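PDB 5OET: glutathione synthetase-like effector 30 (Gpa-GSS30-apo) from Globodera pallida, which is a nematode effector resembling glutathione synthetase, an ATP-dependent ligase that joins glycine to gamma-glutamylcysteine, although its own activity may have diverged. Local coordinates for residues Q158-F163 with C480-M485; F163-D168 with V184-G189; A229-Y234 with V490-R495. All coordinates share one frame; numbering follows the deposited sequence.

From the N terminus, residues 158-163 open contact 1 and run straight into 163-168, which open contact 2. Contact 2 closes first, when 184-189 folds back as a beta hairpin. Residues 229-234, on helix 225-240, then open contact 3. Contact 1 closes at 480-485, more than 300 residues after it opened, and contact 3 closes soon after at 490-495. Contact 2 is therefore nested inside contact 1, contacts 1 and 3 cross, and contacts 2 and 3 follow in series. All three reach one mixed sheet. Contacts 1 and 2 share F163 and are joined by the C164-C480 disulfide. Contact 3 ties the sheet to helix 225-240.

Contact 1 (Q158-F163 with C480-M485); sequences QPVAMF and CLLGNM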
loop_
_atom_site.group_PDB
_atom_site.type_symbol
_atom_site.label_atom_id
_atom_site.label_comp_id
_atom_site.label_asym_id
_atom_site.label_seq_id
_atom_site.Cartn_x
_atom_site.Cartn_y
_atom_site.Cartn_z
ATOM N N GLN A 158 -19.562 -30.276 -10.955
ATOM C CA GLN A 158 -18.175 -29.887 -11.221
ATOM C C GLN A 158 -17.229 -30.767 -10.403
ATOM O O GLN A 158 -17.074 -30.541 -9.211
ATOM C CB GLN A 158 -17.964 -28.407 -10.905
ATOM C CG GLN A 158 -16.600 -27.862 -11.279
ATOM C CD GLN A 158 -16.069 -28.317 -12.636
ATOM O OE1 GLN A 158 -15.439 -29.364 -12.747
ATOM N NE2 GLN A 158 -16.291 -27.512 -13.661
ATOM N N PRO A 159 -16.613 -31.786 -11.035
ATOM C CA PRO A 159 -15.607 -32.642 -10.360
ATOM C C PRO A 159 -14.346 -31.927 -9.893
ATOM O O PRO A 159 -13.734 -32.352 -8.922
ATOM C CB PRO A 159 -15.219 -33.660 -11.446
ATOM C CG PRO A 159 -16.371 -33.682 -12.369
ATOM C CD PRO A 159 -16.891 -32.276 -12.396
ATOM N N VAL A 160 -13.951 -30.873 -10.605
ATOM C CA VAL A 160 -12.719 -30.139 -10.310
ATOM C C VAL A 160 -12.951 -29.154 -9.171
ATOM O O VAL A 160 -13.780 -28.250 -9.272
ATOM C CB VAL A 160 -12.153 -29.410 -11.554
ATOM C CG1 VAL A 160 -10.963 -28.532 -11.184
ATOM C CG2 VAL A 160 -11.754 -30.423 -12.616
ATOM N N ALA A 161 -12.189 -29.356 -8.103
ATOM C CA ALA A 161 -12.179 -28.492 -6.934
ATOM C C ALA A 161 -10.837 -27.812 -6.867
ATOM O O ALA A 161 -9.831 -28.374 -7.271
ATOM C CB ALA A 161 -12.418 -29.310 -5.663
ATOM N N MET A 162 -10.856 -26.590 -6.366
ATOM C CA MET A 162 -9.663 -25.831 -6.004
ATOM C C MET A 162 -9.613 -25.856 -4.497
ATOM O O MET A 162 -10.600 -25.558 -3.849
ATOM C CB MET A 162 -9.789 -24.400 -6.481
ATOM C CG MET A 162 -8.714 -23.474 -5.966
ATOM S SD MET A 162 -8.823 -21.933 -6.869
ATOM C CE MET A 162 -7.934 -20.876 -5.731
ATOM N N PHE A 163 -8.466 -26.209 -3.935
ATOM C CA PHE A 163 -8.389 -26.509 -2.516
ATOM C C PHE A 163 -7.146 -25.858 -1.936
ATOM O O PHE A 163 -6.035 -26.285 -2.235
ATOM C CB PHE A 163 -8.407 -28.025 -2.349
ATOM C CG PHE A 163 -8.065 -28.496 -0.977
ATOM C CD1 PHE A 163 -8.581 -27.864 0.153
ATOM C CD2 PHE A 163 -7.230 -29.601 -0.811
ATOM C CE1 PHE A 163 -8.251 -28.313 1.424
ATOM C CE2 PHE A 163 -6.897 -30.060 0.450
ATOM C CZ PHE A 163 -7.403 -29.420 1.569
ATOM N N CYS A 480 -1.880 -24.835 -1.945
ATOM C CA CYS A 480 -3.096 -25.098 -2.721
ATOM C C CYS A 480 -2.962 -26.272 -3.660
ATOM O O CYS A 480 -1.897 -26.557 -4.167
ATOM C CB CYS A 480 -3.534 -23.894 -3.559
ATOM S SG CYS A 480 -3.761 -22.365 -2.661
ATOM N N LEU A 481 -4.112 -26.876 -3.917
ATOM C CA LEU A 481 -4.309 -27.965 -4.865
ATOM C C LEU A 481 -5.277 -27.534 -5.955
ATOM O O LEU A 481 -6.126 -26.657 -5.752
ATOM C CB LEU A 481 -5.014 -29.128 -4.169
ATOM C CG LEU A 481 -4.250 -30.236 -3.526
ATOM C CD1 LEU A 481 -5.193 -31.382 -3.180
ATOM C CD2 LEU A 481 -3.188 -30.661 -4.499
ATOM N N LEU A 482 -5.163 -28.190 -7.100
ATOM C CA LEU A 482 -6.266 -28.299 -8.038
ATOM C C LEU A 482 -6.464 -29.788 -8.344
ATOM O O LEU A 482 -5.548 -30.463 -8.857
ATOM C CB LEU A 482 -5.952 -27.520 -9.294
ATOM C CG LEU A 482 -7.153 -26.959 -9.997
ATOM C CD1 LEU A 482 -7.929 -26.015 -9.092
ATOM C CD2 LEU A 482 -6.649 -26.283 -11.263
ATOM N N GLY A 483 -7.643 -30.301 -8.018
ATOM C CA GLY A 483 -7.862 -31.739 -8.068
ATOM C C GLY A 483 -9.258 -32.099 -8.486
ATOM O O GLY A 483 -10.169 -31.274 -8.379
ATOM N N ASN A 484 -9.409 -33.337 -8.964
ATOM C CA ASN A 484 -10.678 -33.859 -9.448
ATOM C C ASN A 484 -11.213 -34.801 -8.394
ATOM O O ASN A 484 -10.584 -35.796 -8.098
ATOM C CB ASN A 484 -10.474 -34.597 -10.769
ATOM C CG ASN A 484 -11.754 -35.211 -11.302
ATOM O OD1 ASN A 484 -12.432 -35.981 -10.615
ATOM N ND2 ASN A 484 -12.075 -34.892 -12.535
ATOM N N MET A 485 -12.394 -34.527 -7.873
ATOM C CA MET A 485 -12.921 -35.285 -6.748
ATOM C C MET A 485 -13.620 -36.586 -7.085
ATOM O O MET A 485 -14.006 -37.317 -6.171
ATOM C CB MET A 485 -13.881 -34.416 -5.971
ATOM C CG MET A 485 -13.220 -33.158 -5.484
ATOM S SD MET A 485 -14.286 -32.451 -4.254
ATOM C CE MET A 485 -15.603 -31.821 -5.299
#
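L482 has CG roughly opposite its backbone N (chi1 -150°), and its CD1 branch reaches 3.6 Å from CB of M162. M162 also sets CG anti to its backbone N (chi1 171°) and runs on extended, at a slant to L482. The two form a non-hydrogen-bonded pair where strands 160-163 and 480-484 run antiparallel in the large mixed sheet. Hydrogen-bonded pairs lie on both sides of it. A161 N gives to G483 O at 2.8 Å, and G483 N returns a bond to A161 O at 3.0 Å. F163 and L481 bond in the same two-way fashion. Their side chains lie alongside each other, with L481 CD1 at the edge of the F163 ring, 3.6 Å from CD2. This face meets helix 98-119, while M162 and L482 meet helix 225-240. Beyond the strand, M485 N bonds to P159 O at 2.8 Å. The M485 chain runs extended as far as SD, which lies 3.9 Å from CB of A161, and bends only after that, at CE. At the same end, N484 OD1 accepts bonds from the backbone N of E486 and of T487, and N484 ND2 lies 3.5 Å from CB of P159.

Contact 2 (F163-D168 with V184-G189); sequences FCQRAD and VEVNTG
The F163 ring meets T188 at its edge, with T188 OG1 near the ring plane and 3.7 Å from CE1. The F343 ring also meets F163, at about 45°. The second flat group is the R166 guanidinium. D168 lies in its plane, at its edge, in a side-on salt bridge. R166 NE bonds to D168 OD1 at 3.2 Å, and R166 NH2 to D168 OD2 at 3.3 Å. Each oxygen uses its syn lone pair, so the two bonds hold the groups nearly coplanar. N187 lies alongside R166, its amide plane turned 55° from the guanidinium. N187 ND2 and R166 NH2 are both donors and only pack together, 3.4 Å apart. These residues belong to a beta hairpin, strands 160-173 and 179-188. Near V184 the pairing carries a classic beta bulge, with V184 and E185 both facing D168. D168 N gives to E185 O at 2.8 Å, and V184 N gives to D168 O at 2.7 Å. At the other end T188 sets OG1 anti to its backbone N (chi1 -165°). That turns the hydroxyl across the strands to give a bond to C164 O at 2.7 Å. The E185 carboxylate turns off the pairing; its OE2 accepts bonds from V186 N and from Q352 NE2. In eukaryotic glutathione synthetases the equivalent hairpin borders the active site, and the same is probable here. Strand 160-173 lies between strand 179-188 and strand 469-484, to which the C164-C480 disulfide also joins it. Helix 98-119 packs on the face carrying Q165 and V186, while R166, on the other face, touches F478 of strand 469-484.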
loop_
_atom_site.group_PDB
_atom_site.type_symbol
_atom_site.label_atom_id
_atom_site.label_comp_id
_atom_site.label_asym_id
_atom_site.label_seq_id
_atom_site.Cartn_x
_atom_site.Cartn_y
_atom_site.Cartn_z
ATOM N N PHE A 163 -8.466 -26.209 -3.935
ATOM C CA PHE A 163 -8.389 -26.509 -2.516
ATOM C C PHE A 163 -7.146 -25.858 -1.936
ATOM O O PHE A 163 -6.035 -26.285 -2.235
ATOM C CB PHE A 163 -8.407 -28.025 -2.349
ATOM C CG PHE A 163 -8.065 -28.496 -0.977
ATOM C CD1 PHE A 163 -8.581 -27.864 0.153
ATOM C CD2 PHE A 163 -7.230 -29.601 -0.811
ATOM C CE1 PHE A 163 -8.251 -28.313 1.424
ATOM C CE2 PHE A 163 -6.897 -30.060 0.450
ATOM C CZ PHE A 163 -7.403 -29.420 1.569
ATOM N N CYS A 164 -7.352 -24.796 -1.159
ATOM C CA CYS A 164 -6.276 -24.034 -0.528
ATOM C C CYS A 164 -6.406 -24.228 0.985
ATOM O O CYS A 164 -7.507 -24.173 1.537
ATOM C CB CYS A 164 -6.345 -22.532 -0.890
ATOM S SG CYS A 164 -5.811 -22.030 -2.576
ATOM N N GLN A 165 -5.265 -24.454 1.641
ATOM C CA GLN A 165 -5.216 -24.777 3.061
ATOM C C GLN A 165 -4.180 -23.919 3.744
ATOM O O GLN A 165 -3.193 -23.552 3.130
ATOM C CB GLN A 165 -4.864 -26.245 3.233
ATOM C CG GLN A 165 -5.323 -26.919 4.520
ATOM C CD GLN A 165 -4.832 -28.356 4.604
ATOM O OE1 GLN A 165 -3.634 -28.602 4.606
ATOM N NE2 GLN A 165 -5.757 -29.313 4.659
ATOM N N ARG A 166 -4.452 -23.567 5.001
ATOM C CA ARG A 166 -3.448 -23.023 5.913
ATOM C C ARG A 166 -3.397 -23.941 7.122
ATOM O O ARG A 166 -4.377 -24.059 7.835
ATOM C CB ARG A 166 -3.774 -21.578 6.327
ATOM C CG ARG A 166 -2.522 -20.774 6.734
ATOM C CD ARG A 166 -2.841 -19.394 7.300
ATOM N NE ARG A 166 -3.580 -19.492 8.565
ATOM C CZ ARG A 166 -4.681 -18.812 8.909
ATOM N NH1 ARG A 166 -5.244 -17.900 8.100
ATOM N NH2 ARG A 166 -5.234 -19.056 10.091
ATOM N N ALA A 167 -2.269 -24.615 7.317
ATOM C CA ALA A 167 -1.998 -25.423 8.521
ATOM C C ALA A 167 -1.237 -24.555 9.504
ATOM O O ALA A 167 -0.244 -23.945 9.114
ATOM C CB ALA A 167 -1.155 -26.634 8.163
ATOM N N ASP A 168 -1.686 -24.494 10.756
ATOM C CA ASP A 168 -1.012 -23.728 11.798
ATOM C C ASP A 168 -0.188 -24.618 12.764
ATOM O O ASP A 168 -0.595 -25.710 13.127
ATOM C CB ASP A 168 -2.030 -22.874 12.552
ATOM C CG ASP A 168 -2.669 -21.791 11.660
ATOM O OD1 ASP A 168 -2.138 -21.494 10.568
ATOM O OD2 ASP A 168 -3.718 -21.233 12.035
ATOM N N VAL A 184 -1.451 -26.987 15.326
ATOM C CA VAL A 184 -2.506 -26.425 16.162
ATOM C C VAL A 184 -3.873 -26.590 15.495
ATOM O O VAL A 184 -4.845 -26.863 16.173
ATOM C CB VAL A 184 -2.225 -24.928 16.448
ATOM C CG1 VAL A 184 -3.312 -24.321 17.328
ATOM C CG2 VAL A 184 -0.859 -24.769 17.095
ATOM N N GLU A 185 -3.934 -26.429 14.171
ATOM C CA GLU A 185 -5.197 -26.305 13.435
ATOM C C GLU A 185 -4.951 -26.427 11.920
ATOM O O GLU A 185 -3.836 -26.223 11.443
ATOM C CB GLU A 185 -5.828 -24.931 13.784
ATOM C CG GLU A 185 -7.066 -24.456 13.001
ATOM C CD GLU A 185 -8.322 -25.310 13.230
ATOM O OE1 GLU A 185 -9.410 -24.748 13.522
ATOM O OE2 GLU A 185 -8.268 -26.548 13.084
ATOM N N VAL A 186 -5.992 -26.811 11.186
ATOM C CA VAL A 186 -6.053 -26.642 9.724
ATOM C C VAL A 186 -7.296 -25.839 9.344
ATOM O O VAL A 186 -8.352 -25.980 9.948
ATOM C CB VAL A 186 -6.029 -27.972 8.938
ATOM C CG1 VAL A 186 -4.632 -28.541 8.934
ATOM C CG2 VAL A 186 -6.996 -29.005 9.505
ATOM N N ASN A 187 -7.130 -24.979 8.351
ATOM C CA ASN A 187 -8.169 -24.080 7.879
ATOM C C ASN A 187 -8.265 -24.171 6.370
ATOM O O ASN A 187 -7.253 -24.366 5.689
ATOM C CB ASN A 187 -7.818 -22.645 8.242
ATOM C CG ASN A 187 -7.596 -22.467 9.714
ATOM O OD1 ASN A 187 -8.541 -22.558 10.499
ATOM N ND2 ASN A 187 -6.337 -22.228 10.105
ATOM N N THR A 188 -9.486 -24.025 5.862
ATOM C CA THR A 188 -9.729 -23.896 4.426
ATOM C C THR A 188 -10.905 -22.949 4.220
ATOM O O THR A 188 -11.524 -22.522 5.180
ATOM C CB THR A 188 -9.978 -25.287 3.759
ATOM O OG1 THR A 188 -9.869 -25.167 2.341
ATOM C CG2 THR A 188 -11.343 -25.885 4.113
ATOM N N GLY A 189 -11.208 -22.624 2.973
ATOM C CA GLY A 189 -12.306 -21.717 2.678
ATOM C C GLY A 189 -11.876 -20.277 2.816
ATOM O O GLY A 189 -10.906 -19.865 2.182
#

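Contact 3 (A229-Y234 with V490-R495); sequences AAETLY and VSYFSR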
loop_
_atom_site.group_PDB
_atom_site.type_symbol
_atom_site.label_atom_id
_atom_site.label_comp_id
_atom_site.label_asym_id
_atom_site.label_seq_id
_atom_site.Cartn_x
_atom_site.Cartn_y
_atom_site.Cartn_z
ATOM N N ALA A 229 -1.889 -17.793 -4.685
ATOM C CA ALA A 229 -3.339 -17.791 -4.839
ATOM C C ALA A 229 -3.729 -17.451 -6.288
ATOM O O ALA A 229 -4.526 -18.150 -6.892
ATOM C CB ALA A 229 -3.976 -16.813 -3.857
ATOM N N ALA A 230 -3.122 -16.401 -6.834
ATOM C CA ALA A 230 -3.317 -16.012 -8.220
ATOM C C ALA A 230 -3.015 -17.149 -9.190
ATOM O O ALA A 230 -3.841 -17.452 -10.048
ATOM C CB ALA A 230 -2.469 -14.794 -8.553
ATOM N N GLU A 231 -1.857 -17.789 -9.037
ATOM C CA GLU A 231 -1.445 -18.882 -9.932
ATOM C C GLU A 231 -2.413 -20.057 -9.903
ATOM O O GLU A 231 -2.561 -20.742 -10.909
ATOM C CB GLU A 231 -0.047 -19.401 -9.605
ATOM C CG GLU A 231 1.106 -18.454 -9.950
ATOM C CD GLU A 231 2.461 -18.874 -9.319
ATOM O OE1 GLU A 231 3.517 -18.504 -9.892
ATOM O OE2 GLU A 231 2.482 -19.565 -8.249
ATOM N N THR A 232 -3.057 -20.286 -8.764
ATOM C CA THR A 232 -4.001 -21.390 -8.599
ATOM C C THR A 232 -5.386 -21.055 -9.182
ATOM O O THR A 232 -6.047 -21.922 -9.765
ATOM C CB THR A 232 -4.122 -21.775 -7.104
ATOM O OG1 THR A 232 -2.822 -22.073 -6.586
ATOM C CG2 THR A 232 -5.007 -22.990 -6.918
ATOM N N LEU A 233 -5.836 -19.809 -9.002
ATOM C CA LEU A 233 -7.051 -19.307 -9.670
ATOM C C LEU A 233 -6.942 -19.314 -11.200
ATOM O O LEU A 233 -7.882 -19.717 -11.882
ATOM C CB LEU A 233 -7.405 -17.888 -9.195
ATOM C CG LEU A 233 -8.054 -17.753 -7.806
ATOM C CD1 LEU A 233 -7.973 -16.304 -7.339
ATOM C CD2 LEU A 233 -9.504 -18.241 -7.811
ATOM N N TYR A 234 -5.809 -18.850 -11.726
ATOM C CA TYR A 234 -5.527 -18.923 -13.160
ATOM C C TYR A 234 -5.608 -20.360 -13.696
ATOM O O TYR A 234 -6.213 -20.594 -14.739
ATOM C CB TYR A 234 -4.146 -18.350 -13.457
ATOM C CG TYR A 234 -3.763 -18.357 -14.929
ATOM C CD1 TYR A 234 -4.387 -17.519 -15.813
ATOM C CD2 TYR A 234 -2.758 -19.184 -15.421
ATOM C CE1 TYR A 234 -4.022 -17.475 -17.156
ATOM C CE2 TYR A 234 -2.424 -19.179 -16.764
ATOM C CZ TYR A 234 -3.062 -18.320 -17.622
ATOM O OH TYR A 234 -2.709 -18.309 -18.931
ATOM N N VAL A 490 -4.824 -35.351 -8.675
ATOM C CA VAL A 490 -4.416 -33.954 -8.546
ATOM C C VAL A 490 -3.674 -33.539 -9.812
ATOM O O VAL A 490 -2.781 -34.239 -10.259
ATOM C CB VAL A 490 -3.505 -33.778 -7.322
ATOM C CG1 VAL A 490 -2.853 -32.399 -7.298
ATOM C CG2 VAL A 490 -4.290 -34.048 -6.047
ATOM N N SER A 491 -4.052 -32.400 -10.381
ATOM C CA SER A 491 -3.429 -31.869 -11.602
ATOM C C SER A 491 -2.479 -30.700 -11.352
ATOM O O SER A 491 -1.671 -30.360 -12.210
ATOM C CB SER A 491 -4.516 -31.436 -12.577
ATOM O OG SER A 491 -5.355 -30.467 -11.984
ATOM N N TYR A 492 -2.575 -30.074 -10.187
ATOM C CA TYR A 492 -1.770 -28.916 -9.903
ATOM C C TYR A 492 -1.497 -28.794 -8.403
ATOM O O TYR A 492 -2.440 -28.854 -7.599
ATOM C CB TYR A 492 -2.487 -27.680 -10.425
ATOM C CG TYR A 492 -1.714 -26.424 -10.204
ATOM C CD1 TYR A 492 -0.628 -26.126 -11.000
ATOM C CD2 TYR A 492 -2.056 -25.539 -9.173
ATOM C CE1 TYR A 492 0.103 -24.974 -10.812
ATOM C CE2 TYR A 492 -1.325 -24.377 -8.963
ATOM C CZ TYR A 492 -0.244 -24.098 -9.791
ATOM O OH TYR A 492 0.503 -22.949 -9.612
ATOM N N PHE A 493 -0.212 -28.659 -8.045
ATOM C CA PHE A 493 0.219 -28.230 -6.705
ATOM C C PHE A 493 0.845 -26.835 -6.787
ATOM O O PHE A 493 1.815 -26.640 -7.525
ATOM C CB PHE A 493 1.267 -29.177 -6.124
ATOM C CG PHE A 493 0.757 -30.564 -5.810
ATOM C CD1 PHE A 493 0.146 -30.837 -4.590
ATOM C CD2 PHE A 493 0.950 -31.615 -6.708
ATOM C CE1 PHE A 493 -0.303 -32.104 -4.289
ATOM C CE2 PHE A 493 0.509 -32.894 -6.408
ATOM C CZ PHE A 493 -0.121 -33.133 -5.194
ATOM N N SER A 494 0.314 -25.883 -6.021
ATOM C CA SER A 494 0.857 -24.524 -5.970
ATOM C C SER A 494 2.156 -24.498 -5.196
ATOM O O SER A 494 2.484 -25.464 -4.520
ATOM C CB SER A 494 -0.131 -23.571 -5.290
ATOM O OG SER A 494 -0.177 -23.779 -3.888
ATOM N N ARG A 495 2.879 -23.385 -5.287
ATOM C CA ARG A 495 4.017 -23.123 -4.397
ATOM C C ARG A 495 3.493 -23.080 -2.958
ATOM O O ARG A 495 2.294 -22.871 -2.735
ATOM C CB ARG A 495 4.710 -21.802 -4.744
ATOM C CG ARG A 495 3.847 -20.563 -4.499
ATOM C CD ARG A 495 4.597 -19.242 -4.651
ATOM N NE ARG A 495 4.703 -18.784 -6.049
ATOM C CZ ARG A 495 5.821 -18.758 -6.784
ATOM N NH1 ARG A 495 7.000 -19.155 -6.290
ATOM N NH2 ARG A 495 5.760 -18.318 -8.041
#
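T232 and Y492 make the close-packed part of this contact. T232 OG1 lies at the edge of the Y492 ring, near its plane and 3.6 Å from CE2. The same oxygen also faces CB of S494, 3.3 Å away. Both approaches are to carbon; the hydrogen bond of T232 OG1 is with M228 O, within its own helix. Y492 holds CG anti to its backbone N (chi1 -179°), which carries the ring over to the helix. Its OH comes 3.6 Å from CB of E231. The Y492 side chain also touches L482 and Q235. The contact is helix-on-sheet packing, with helix 225-240 lying against strand 490-504 of the large mixed sheet. S491 and Y492 both face L482 of the neighbouring strand, forming a classic beta bulge. Y492 points toward the helix and F493 away from it, where F493 makes a cation-pi contact with K109. The S494 hydroxyl is held within the sheet: it gives a bond to R495 O at 2.9 Å and accepts one from C480 N of strand 469-484. The looser side is the margin with R495; of the touching residues T232 alone is buried. E231 and R495 meet chiefly through their charged groups, on chains that cross at about a right angle. R495 NH2 gives to E231 OE1 at 2.9 Å, but the bond is bent to 141° at the hydrogen. A second bond, from R495 NE to E231 OE2 at 3.2 Å, is weak. The carboxylate and guanidinium planes are 18° apart, so the salt bridge is close to flat but not fully so. The R495 side chain also touches T227 and M228 of the same helix.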